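Local atomic coordinates of CyaB (Pseudomonas aeruginosa, PDB entry 3R5G), a protein that probably makes cyclic AMP from ATP, this chain being the adenylyl cyclase catalytic domain of a longer membrane protein. Residues A[63-67]-A[80-84]; A[38-43]-A[91-95]; A[168-174]-A[186-191]; A[12-18]-A[108-114]. All blocks are in the same frame, centred on the assembly; numbering follows the deposited sequence.

Contact 1: A[63-67]-A[80-84]; sequences MVFFG and AAVSM
F66 and M84 form a Met-aromatic contact where helix 74-100 packs on strand 61-66 in the alpha/beta cyclase domain. The sulfur comes in at the ring edge, in plane, with SD of M84 3.7 Å from CZ of F66. V64 points at M84 tip to tip, and CG1 of V64 is 4.1 Å from SD of M84. One face of the F66 ring lies against the helix backbone. There CA of A81 sits 3.5 Å from CE2 of F66, offset toward the rim. Two methyl groups also meet the ring: CB of A81 is 3.5 Å from CD2 of F66, and CB of A80 is 3.7 Å from CE1 of F66. The small alanine side chains are consistent with so close an approach. The contact is buried and apolar, and no hydrogen bond crosses it. Further out, backbone bonds to F13 and T11 of strand 6-18 fix V64 and F66. I46, A47 and Y50 of helix 29-50 pack on M84. M84 leaves its helix with CG anti to its own N (chi1 176°) and bends at its last torsion (chi3 70°). That bend brings CE of M84 to 4.0 Å from CE2 of F66.

Contact 2: A[38-43]-A[91-95]; sequences NYLNEM and HMKVL
A knob-into-hole fit of L95 among N38, Y39, E42 and M43 joins helix 29-50 to helix 74-100, which run roughly antiparallel here. The two methyls of L95 divide the work. CD1 of L95 lies 4.0 Å from CE of M43 and also meets the edge of the Y39 ring. CD2 of L95 lies 3.9 Å from CG of E42, with the amide of N38 beside it. On one flank a His-carboxylate hydrogen bond closes the interface: NE2 of H91 donates to OE1 of E42 at 2.8 Å. The bond is bent, 140° at the hydrogen. It uses the anti lone pair of OE1, which stands 26° out of the imidazole plane. The bend of E42 at its second torsion (chi2 -67°) brings OE1 within reach of NE2 of H91. On the other flank SD of M92 meets the Y39 ring obliquely, 3.8 Å from CE1 of Y39, a Met-aromatic contact. CG of M43 covers part of one face of that ring. On the sheet side, Y39 packs on S15 and I17 of strand 6-18, and M92 on I110 of strand 109-116. On helix 29-50 itself, N41 bonds to D127 of the second subunit.

Contact 3: A[168-174]-A[186-191]; sequences IMCRDKG and QIYQVV
C170 and V190, R171 and Q189, and D172 and Y188 pair across an antiparallel beta hairpin of strands 170-176 and 185-190. R171 and Q189 are the hydrogen-bonded pair. Their two bonds are 2.9 Å from N of R171 to O of Q189 and 2.8 Å from N of Q189 to O of R171.

On the face of C170 and Y188, the C170 side chain nests between two neighbours. Its CB faces CB of Y188, and its SG faces CG2 of V190. CG2 of I168 fits against CG1 of V190 at 3.7 Å. The Y188 ring leans along the backbone of D172, with CD2 of Y188 3.7 Å from CA of D172. Q186 doubles back at chi2 (61°), laying its amide over the rim of one face of that ring. NE2 of Q186 then donates to OD1 of D172 at 2.8 Å, from above the carboxylate plane. OD1 also takes the backbone N of G174, an Asx turn.

On the face of R171 and Q189, the long chain of K173 lies across Q189, with CD of K173 3.5 Å from NE2 of Q189. CG1 of I187 rests against CB of K173 at 4.0 Å. R171 reaches obliquely past V191, and a water bridges its NE to OE1 of Q189.

Around the hairpin, K173 ends in salt bridges to E150 and E153. NE2 of Q189 bonds to E153, and OH of Y188 to H158. Y161 of helix 158-164 stacks on Y188, and C170 packs on the same helix. Strand 154-157 pairs with strand 185-190. Helix 74-100 packs on V190 and I168.

Contact 4: A[12-18]-A[108-114]; sequences VFFSDIR and LEIRMGI
D16 and R111 face each other as a hydrogen-bonded pair between strands 6-18 and 109-116, antiparallel neighbours in the central sheet of the cyclase domain. D16 and D60, whose OD2 accepts from N of I17, match the positions of the metal-binding aspartates of class III cyclases. The backbone bonds come first. F14 with G113, D16 with R111, and R18 with E109 each exchange two, six in all.

The charged group is D16, R18 and R111. R111 grips the carboxylate side-on: NE of R111 lies 3.0 Å from OD1 of D16, and NH1 of R111 lies 3.0 Å from OD2 of D16. OD2 meets NH1 with its syn lone pair, and NE also reaches that oxygen. The carboxylate and guanidinium planes are turned 51° apart. NE of R18 adds a weak bond to OD1 of D16 at 3.0 Å. The R18 guanidinium lies flat on that of R111, centres 3.6 Å apart and planes at 16°. R18 bends at chi2 and chi3 to get there, whereas R111 runs straight from CG to NE.

Apolar contacts fill the reverse face, that of F13 and I17. SD of M112 sits at the edge of the F13 ring, 3.5 Å from CE1 of F13. CG1 of I114 lies 3.7 Å from CD1 of F13.

R111 is buried. D16 at its edge, R18 over one face and O of S149 at NH2 would hold its plane, with E146 a long, weak ion-pair partner of NH1.

In the fold
Contact 4 opens first along the chain, then contact 2, then contact 1. They close in the reverse order, and contact 3 follows. Contacts 1 and 2 share helix 74-100, with centres about 16 Å apart. The centre of contact 4 lies about 5 Å from the centre of the chain's atoms. It is about 12 Å between centres from contacts 1 and 2, and touches both: F13 meets M84, and Y39 meets I17 and I110. Strands 6-18 and 61-66 are neighbours in one sheet, which also takes in the hairpin of contact 3. V82, on segment 80-84, packs on I168 and V190 there. The four contacts are thus joined through one sheet and the helices packed on it.

Contact 1: A[63-67]-A[80-84]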
# COMPACT_ATOMS: atom_id res chain seq x y z
N MET A 63 -0.21 3.98 -8.19
CA MET A 63 -1.55 3.49 -8.39
C MET A 63 -2.26 4.47 -9.32
O MET A 63 -2.23 5.69 -9.03
CB MET A 63 -2.21 3.49 -7.03
CG MET A 63 -3.54 2.99 -7.04
SD MET A 63 -4.31 3.17 -5.35
CE MET A 63 -5.97 2.79 -5.86
N VAL A 64 -2.81 4.00 -10.41
CA VAL A 64 -3.51 4.81 -11.42
C VAL A 64 -4.79 4.11 -11.75
O VAL A 64 -4.80 2.85 -11.76
CB VAL A 64 -2.66 5.00 -12.68
CG1 VAL A 64 -3.41 5.83 -13.77
CG2 VAL A 64 -1.24 5.55 -12.30
N PHE A 65 -5.89 4.82 -11.95
CA PHE A 65 -7.06 4.15 -12.44
C PHE A 65 -7.69 4.83 -13.63
O PHE A 65 -7.47 6.06 -13.82
CB PHE A 65 -8.05 3.85 -11.32
CG PHE A 65 -8.53 5.10 -10.59
CD1 PHE A 65 -9.66 5.79 -11.02
CD2 PHE A 65 -7.91 5.47 -9.44
CE1 PHE A 65 -10.16 6.92 -10.21
CE2 PHE A 65 -8.36 6.58 -8.63
CZ PHE A 65 -9.48 7.32 -9.07
N PHE A 66 -8.45 4.08 -14.39
CA PHE A 66 -9.13 4.59 -15.59
C PHE A 66 -10.60 4.25 -15.51
O PHE A 66 -10.99 3.16 -15.11
CB PHE A 66 -8.53 3.94 -16.85
CG PHE A 66 -7.15 4.36 -17.14
CD1 PHE A 66 -6.86 5.24 -18.22
CD2 PHE A 66 -6.06 3.84 -16.39
CE1 PHE A 66 -5.45 5.56 -18.45
CE2 PHE A 66 -4.74 4.20 -16.60
CZ PHE A 66 -4.43 5.03 -17.61
N GLY A 67 -11.44 5.18 -15.88
CA GLY A 67 -12.90 5.00 -15.92
C GLY A 67 -13.58 6.03 -14.99
O GLY A 67 -14.82 6.05 -14.96
N ALA A 80 -6.20 1.99 -22.69
CA ALA A 80 -5.37 3.08 -22.24
C ALA A 80 -4.45 2.73 -21.04
O ALA A 80 -3.21 3.04 -21.03
CB ALA A 80 -6.28 4.29 -21.87
N ALA A 81 -5.02 1.95 -20.08
CA ALA A 81 -4.24 1.61 -18.90
C ALA A 81 -3.08 0.69 -19.36
O ALA A 81 -2.00 0.84 -18.88
CB ALA A 81 -5.12 0.80 -17.92
N VAL A 82 -3.37 -0.32 -20.15
CA VAL A 82 -2.25 -1.26 -20.51
C VAL A 82 -1.23 -0.58 -21.40
O VAL A 82 -0.02 -0.86 -21.27
CB VAL A 82 -2.89 -2.47 -21.15
CG1 VAL A 82 -1.84 -3.56 -21.61
CG2 VAL A 82 -3.74 -3.19 -20.08
N SER A 83 -1.69 0.28 -22.32
CA SER A 83 -0.78 1.03 -23.20
C SER A 83 0.07 1.93 -22.38
O SER A 83 1.27 2.09 -22.67
CB SER A 83 -1.58 1.82 -24.29
OG SER A 83 -2.35 0.90 -25.07
N MET A 84 -0.48 2.56 -21.31
CA MET A 84 0.32 3.35 -20.39
C MET A 84 1.42 2.48 -19.77
O MET A 84 2.61 2.87 -19.71
CB MET A 84 -0.64 3.93 -19.39
CG MET A 84 0.08 4.71 -18.32
SD MET A 84 -0.84 5.06 -16.82
CE MET A 84 -0.87 3.33 -16.20

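Contact 2: A[38-43]-A[91-95]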
# COMPACT_ATOMS: atom_id res chain seq x y z
N ASN A 38 12.40 11.89 -9.49
CA ASN A 38 12.54 11.91 -10.96
C ASN A 38 11.64 10.82 -11.58
O ASN A 38 10.86 11.12 -12.47
CB ASN A 38 13.98 11.72 -11.36
CG ASN A 38 14.19 11.66 -12.89
OD1 ASN A 38 13.64 12.47 -13.63
ND2 ASN A 38 15.06 10.79 -13.31
N TYR A 39 11.78 9.65 -11.01
CA TYR A 39 10.94 8.49 -11.43
C TYR A 39 9.47 8.77 -11.29
O TYR A 39 8.70 8.62 -12.22
CB TYR A 39 11.32 7.25 -10.63
CG TYR A 39 10.36 6.11 -10.90
CD1 TYR A 39 10.44 5.32 -12.10
CD2 TYR A 39 9.37 5.79 -9.96
CE1 TYR A 39 9.48 4.31 -12.37
CE2 TYR A 39 8.44 4.74 -10.20
CZ TYR A 39 8.50 4.03 -11.43
OH TYR A 39 7.63 3.01 -11.75
N LEU A 40 9.04 9.23 -10.10
CA LEU A 40 7.63 9.47 -9.90
C LEU A 40 7.11 10.61 -10.81
O LEU A 40 6.01 10.59 -11.30
CB LEU A 40 7.37 9.77 -8.41
CG LEU A 40 7.56 8.59 -7.48
CD1 LEU A 40 7.46 9.07 -6.00
CD2 LEU A 40 6.61 7.38 -7.74
N ASN A 41 7.95 11.64 -11.05
CA ASN A 41 7.53 12.74 -11.91
C ASN A 41 7.38 12.23 -13.37
O ASN A 41 6.40 12.53 -14.00
CB ASN A 41 8.61 13.84 -11.89
CG ASN A 41 8.05 15.16 -12.33
OD1 ASN A 41 7.01 15.62 -11.87
ND2 ASN A 41 8.68 15.72 -13.36
N GLU A 42 8.33 11.37 -13.77
CA GLU A 42 8.26 10.82 -15.17
C GLU A 42 7.08 9.91 -15.34
O GLU A 42 6.34 10.03 -16.30
CB GLU A 42 9.49 10.06 -15.60
CG GLU A 42 10.75 10.99 -15.72
CD GLU A 42 10.57 11.98 -16.87
OE1 GLU A 42 10.46 11.52 -18.03
OE2 GLU A 42 10.45 13.21 -16.64
N MET A 43 6.83 9.09 -14.29
CA MET A 43 5.61 8.24 -14.37
C MET A 43 4.33 9.02 -14.37
O MET A 43 3.38 8.71 -15.06
CB MET A 43 5.58 7.22 -13.23
CG MET A 43 6.66 6.23 -13.26
SD MET A 43 6.80 5.26 -14.77
CE MET A 43 8.20 6.04 -15.58
N HIS A 91 9.91 3.48 -21.05
CA HIS A 91 10.63 4.65 -20.56
C HIS A 91 11.59 4.27 -19.46
O HIS A 91 12.63 4.91 -19.22
CB HIS A 91 9.62 5.68 -20.06
CG HIS A 91 10.23 7.02 -19.87
ND1 HIS A 91 10.71 7.75 -20.92
CD2 HIS A 91 10.34 7.78 -18.76
CE1 HIS A 91 11.17 8.91 -20.45
NE2 HIS A 91 10.93 8.95 -19.14
N MET A 92 11.34 3.18 -18.78
CA MET A 92 12.29 2.72 -17.79
C MET A 92 13.62 2.39 -18.37
O MET A 92 14.60 2.54 -17.65
CB MET A 92 11.72 1.49 -17.05
CG MET A 92 10.94 1.86 -15.86
SD MET A 92 12.02 2.46 -14.51
CE MET A 92 12.56 1.10 -13.50
N LYS A 93 13.65 2.01 -19.65
CA LYS A 93 14.99 1.76 -20.27
C LYS A 93 15.76 3.06 -20.36
O LYS A 93 17.00 3.10 -20.15
CB LYS A 93 14.86 1.21 -21.69
CG LYS A 93 14.09 -0.09 -21.70
CD LYS A 93 14.03 -0.61 -23.14
CE LYS A 93 13.42 -2.01 -23.21
NZ LYS A 93 12.35 -2.18 -22.14
N VAL A 94 15.06 4.13 -20.71
CA VAL A 94 15.69 5.45 -20.77
C VAL A 94 16.16 5.86 -19.36
O VAL A 94 17.29 6.33 -19.18
CB VAL A 94 14.71 6.42 -21.28
CG1 VAL A 94 15.35 7.80 -21.45
CG2 VAL A 94 14.17 5.96 -22.69
N LEU A 95 15.28 5.72 -18.35
CA LEU A 95 15.68 6.14 -17.05
C LEU A 95 16.87 5.36 -16.55
O LEU A 95 17.73 5.95 -15.86
CB LEU A 95 14.48 6.07 -16.07
CG LEU A 95 13.33 7.02 -16.41
CD1 LEU A 95 12.16 6.69 -15.41
CD2 LEU A 95 13.68 8.54 -16.39

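Contact 3: A[168-174]-A[186-191]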
# COMPACT_ATOMS: atom_id res chain seq x y z
N ILE A 168 -3.99 -5.49 -28.20
CA ILE A 168 -2.75 -5.61 -27.48
C ILE A 168 -2.41 -7.10 -27.39
O ILE A 168 -3.21 -7.95 -27.05
CB ILE A 168 -2.87 -5.01 -26.04
CG1 ILE A 168 -2.99 -3.48 -26.21
CG2 ILE A 168 -1.68 -5.47 -25.15
CD1 ILE A 168 -3.17 -2.70 -24.86
N MET A 169 -1.15 -7.38 -27.66
CA MET A 169 -0.68 -8.78 -27.71
C MET A 169 -0.36 -9.29 -26.29
O MET A 169 0.32 -8.62 -25.49
CB MET A 169 0.64 -8.84 -28.47
CG MET A 169 1.07 -10.19 -28.83
SD MET A 169 0.13 -10.93 -30.18
CE MET A 169 0.61 -9.87 -31.56
N CYS A 170 -0.90 -10.47 -25.95
CA CYS A 170 -0.80 -11.03 -24.59
C CYS A 170 -0.37 -12.50 -24.73
O CYS A 170 -0.57 -13.14 -25.77
CB CYS A 170 -2.18 -10.99 -23.89
SG CYS A 170 -2.77 -9.25 -23.70
N ARG A 171 0.06 -13.05 -23.60
CA ARG A 171 0.38 -14.49 -23.51
C ARG A 171 -0.13 -15.02 -22.20
O ARG A 171 0.08 -14.46 -21.14
CB ARG A 171 1.90 -14.53 -23.45
CG ARG A 171 2.33 -15.91 -23.55
CD ARG A 171 3.86 -16.02 -23.66
NE ARG A 171 4.71 -14.95 -24.16
CZ ARG A 171 5.34 -14.91 -25.34
NH1 ARG A 171 6.15 -13.89 -25.56
NH2 ARG A 171 5.15 -15.82 -26.30
N ASP A 172 -0.88 -16.11 -22.25
CA ASP A 172 -1.34 -16.83 -21.05
C ASP A 172 -0.22 -17.21 -20.10
O ASP A 172 0.83 -17.78 -20.55
CB ASP A 172 -2.08 -18.09 -21.58
CG ASP A 172 -2.86 -18.87 -20.54
OD1 ASP A 172 -2.62 -18.80 -19.37
OD2 ASP A 172 -3.81 -19.63 -21.02
N LYS A 173 -0.38 -16.83 -18.83
CA LYS A 173 0.67 -17.17 -17.84
C LYS A 173 0.08 -18.05 -16.74
O LYS A 173 0.54 -18.05 -15.58
CB LYS A 173 1.39 -15.92 -17.30
CG LYS A 173 2.86 -16.27 -16.85
CD LYS A 173 3.42 -15.25 -15.89
CE LYS A 173 4.77 -15.78 -15.46
NZ LYS A 173 5.57 -14.88 -14.63
N GLY A 174 -0.93 -18.78 -17.16
CA GLY A 174 -1.58 -19.72 -16.17
C GLY A 174 -2.52 -19.00 -15.19
O GLY A 174 -3.24 -18.06 -15.53
N GLN A 186 -7.10 -16.35 -13.64
CA GLN A 186 -6.47 -16.46 -14.96
C GLN A 186 -5.64 -15.21 -15.14
O GLN A 186 -6.17 -14.10 -14.94
CB GLN A 186 -7.48 -16.63 -16.04
CG GLN A 186 -6.90 -16.64 -17.49
CD GLN A 186 -5.94 -17.75 -17.72
OE1 GLN A 186 -6.31 -18.93 -17.53
NE2 GLN A 186 -4.69 -17.43 -18.11
N ILE A 187 -4.41 -15.36 -15.54
CA ILE A 187 -3.48 -14.18 -15.74
C ILE A 187 -2.79 -14.24 -17.09
O ILE A 187 -2.70 -15.28 -17.74
CB ILE A 187 -2.48 -13.99 -14.66
CG1 ILE A 187 -1.49 -15.22 -14.56
CG2 ILE A 187 -3.28 -13.65 -13.31
CD1 ILE A 187 -0.27 -15.04 -13.71
N TYR A 188 -2.39 -13.08 -17.62
CA TYR A 188 -1.65 -12.98 -18.88
C TYR A 188 -0.55 -11.97 -18.82
O TYR A 188 -0.65 -11.05 -17.96
CB TYR A 188 -2.64 -12.44 -19.97
CG TYR A 188 -3.88 -13.27 -20.22
CD1 TYR A 188 -4.95 -13.14 -19.34
CD2 TYR A 188 -3.94 -14.22 -21.26
CE1 TYR A 188 -6.10 -13.97 -19.50
CE2 TYR A 188 -5.06 -15.04 -21.42
CZ TYR A 188 -6.12 -14.86 -20.54
OH TYR A 188 -7.27 -15.66 -20.72
N GLN A 189 0.52 -12.17 -19.54
CA GLN A 189 1.62 -11.22 -19.69
C GLN A 189 1.27 -10.37 -20.90
O GLN A 189 0.77 -10.86 -21.92
CB GLN A 189 2.93 -11.96 -19.97
CG GLN A 189 3.43 -12.76 -18.84
CD GLN A 189 4.53 -13.72 -19.28
OE1 GLN A 189 4.43 -14.35 -20.34
NE2 GLN A 189 5.50 -13.89 -18.41
N VAL A 190 1.58 -9.05 -20.83
CA VAL A 190 1.43 -8.17 -21.96
C VAL A 190 2.77 -8.02 -22.67
O VAL A 190 3.82 -7.83 -22.03
CB VAL A 190 0.95 -6.76 -21.41
CG1 VAL A 190 0.98 -5.78 -22.58
CG2 VAL A 190 -0.44 -6.84 -20.98
N VAL A 191 2.72 -8.22 -23.99
CA VAL A 191 3.93 -8.29 -24.81
C VAL A 191 3.86 -7.12 -25.82
O VAL A 191 2.84 -6.88 -26.45
CB VAL A 191 3.96 -9.62 -25.57
CG1 VAL A 191 5.10 -9.70 -26.57
CG2 VAL A 191 4.08 -10.72 -24.56
O HOH W 1 0.97 -5.37 -27.79
O HOH W 2 5.92 -13.19 -22.37
O HOH W 3 -5.28 -21.04 -19.48

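Contact 4: A[12-18]-A[108-114]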
# COMPACT_ATOMS: atom_id res chain seq x y z
N VAL A 12 -7.70 -0.69 -13.15
CA VAL A 12 -6.83 -0.29 -12.05
C VAL A 12 -5.42 -0.81 -12.22
O VAL A 12 -5.26 -1.99 -12.60
CB VAL A 12 -7.35 -0.80 -10.64
CG1 VAL A 12 -6.44 -0.41 -9.53
CG2 VAL A 12 -8.83 -0.37 -10.45
N PHE A 13 -4.41 0.06 -12.09
CA PHE A 13 -3.01 -0.23 -12.40
C PHE A 13 -2.21 0.02 -11.13
O PHE A 13 -2.37 1.06 -10.45
CB PHE A 13 -2.60 0.82 -13.48
CG PHE A 13 -1.15 0.88 -13.69
CD1 PHE A 13 -0.59 0.18 -14.79
CD2 PHE A 13 -0.29 1.62 -12.83
CE1 PHE A 13 0.79 0.27 -15.03
CE2 PHE A 13 1.15 1.68 -13.09
CZ PHE A 13 1.68 1.00 -14.18
N PHE A 14 -1.34 -0.96 -10.80
CA PHE A 14 -0.33 -0.77 -9.81
C PHE A 14 1.02 -1.08 -10.34
O PHE A 14 1.16 -2.04 -11.12
CB PHE A 14 -0.53 -1.73 -8.57
CG PHE A 14 -1.67 -1.34 -7.65
CD1 PHE A 14 -2.93 -1.69 -7.92
CD2 PHE A 14 -1.42 -0.52 -6.52
CE1 PHE A 14 -3.98 -1.40 -7.03
CE2 PHE A 14 -2.49 -0.11 -5.71
CZ PHE A 14 -3.76 -0.63 -5.93
N SER A 15 2.02 -0.37 -9.90
CA SER A 15 3.40 -0.74 -10.26
C SER A 15 4.35 -0.51 -9.13
O SER A 15 4.06 0.25 -8.21
CB SER A 15 3.88 0.05 -11.45
OG SER A 15 3.99 1.48 -11.13
N ASP A 16 5.50 -1.18 -9.17
CA ASP A 16 6.57 -0.79 -8.28
C ASP A 16 7.91 -1.06 -8.96
O ASP A 16 7.94 -1.66 -10.08
CB ASP A 16 6.50 -1.51 -6.91
CG ASP A 16 6.78 -2.99 -6.99
OD1 ASP A 16 7.80 -3.43 -7.49
OD2 ASP A 16 5.90 -3.74 -6.53
N ILE A 17 9.00 -0.62 -8.33
CA ILE A 17 10.34 -0.89 -8.90
C ILE A 17 11.04 -2.01 -8.16
O ILE A 17 11.36 -1.89 -6.97
CB ILE A 17 11.23 0.36 -8.83
CG1 ILE A 17 10.54 1.50 -9.51
CG2 ILE A 17 12.54 0.08 -9.44
CD1 ILE A 17 11.23 2.88 -9.12
N ARG A 18 11.28 -3.15 -8.81
CA ARG A 18 12.04 -4.23 -8.16
C ARG A 18 13.47 -3.78 -8.07
O ARG A 18 14.01 -3.24 -9.04
CB ARG A 18 11.92 -5.54 -8.97
CG ARG A 18 10.53 -6.14 -8.98
CD ARG A 18 10.22 -6.68 -7.62
NE ARG A 18 9.77 -5.62 -6.73
CZ ARG A 18 9.50 -5.80 -5.44
NH1 ARG A 18 9.07 -4.79 -4.64
NH2 ARG A 18 9.65 -7.02 -4.96
N LEU A 108 17.33 -2.24 -11.63
CA LEU A 108 16.05 -1.66 -11.17
C LEU A 108 15.09 -1.91 -12.31
O LEU A 108 15.38 -1.55 -13.46
CB LEU A 108 16.20 -0.15 -11.01
CG LEU A 108 17.07 0.33 -9.84
CD1 LEU A 108 17.38 1.85 -9.89
CD2 LEU A 108 16.42 -0.07 -8.49
N GLU A 109 13.95 -2.53 -12.01
CA GLU A 109 13.01 -2.85 -13.10
C GLU A 109 11.60 -2.71 -12.62
O GLU A 109 11.31 -3.10 -11.52
CB GLU A 109 13.17 -4.25 -13.62
CG GLU A 109 12.26 -4.44 -14.89
CD GLU A 109 12.61 -3.58 -16.05
OE1 GLU A 109 13.46 -4.11 -16.83
OE2 GLU A 109 12.09 -2.42 -16.20
N ILE A 110 10.76 -2.19 -13.50
CA ILE A 110 9.37 -1.98 -13.13
C ILE A 110 8.62 -3.28 -13.27
O ILE A 110 8.91 -4.10 -14.15
CB ILE A 110 8.75 -0.83 -14.03
CG1 ILE A 110 7.36 -0.45 -13.49
CG2 ILE A 110 8.84 -1.21 -15.60
CD1 ILE A 110 6.90 0.75 -14.33
N ARG A 111 7.67 -3.47 -12.37
CA ARG A 111 6.65 -4.50 -12.57
C ARG A 111 5.28 -3.92 -12.34
O ARG A 111 5.12 -2.95 -11.58
CB ARG A 111 6.91 -5.69 -11.67
CG ARG A 111 6.68 -5.38 -10.27
CD ARG A 111 7.02 -6.60 -9.44
NE ARG A 111 6.80 -6.21 -8.04
CZ ARG A 111 6.54 -7.07 -7.07
NH1 ARG A 111 6.27 -6.61 -5.85
NH2 ARG A 111 6.51 -8.37 -7.33
N MET A 112 4.30 -4.55 -12.98
CA MET A 112 2.95 -3.99 -13.03
C MET A 112 1.87 -5.03 -12.95
O MET A 112 2.06 -6.13 -13.53
CB MET A 112 2.76 -3.23 -14.39
CG MET A 112 3.85 -2.17 -14.51
SD MET A 112 3.71 -1.35 -16.15
CE MET A 112 5.30 -1.63 -16.63
N GLY A 113 0.73 -4.66 -12.35
CA GLY A 113 -0.44 -5.50 -12.29
C GLY A 113 -1.65 -4.68 -12.72
O GLY A 113 -1.70 -3.52 -12.26
N ILE A 114 -2.57 -5.23 -13.49
CA ILE A 114 -3.72 -4.44 -14.01
C ILE A 114 -4.90 -5.34 -13.92
O ILE A 114 -4.83 -6.51 -14.38
CB ILE A 114 -3.42 -3.96 -15.44
CG1 ILE A 114 -2.14 -3.16 -15.43
CG2 ILE A 114 -4.62 -3.16 -15.94
CD1 ILE A 114 -1.71 -2.71 -16.89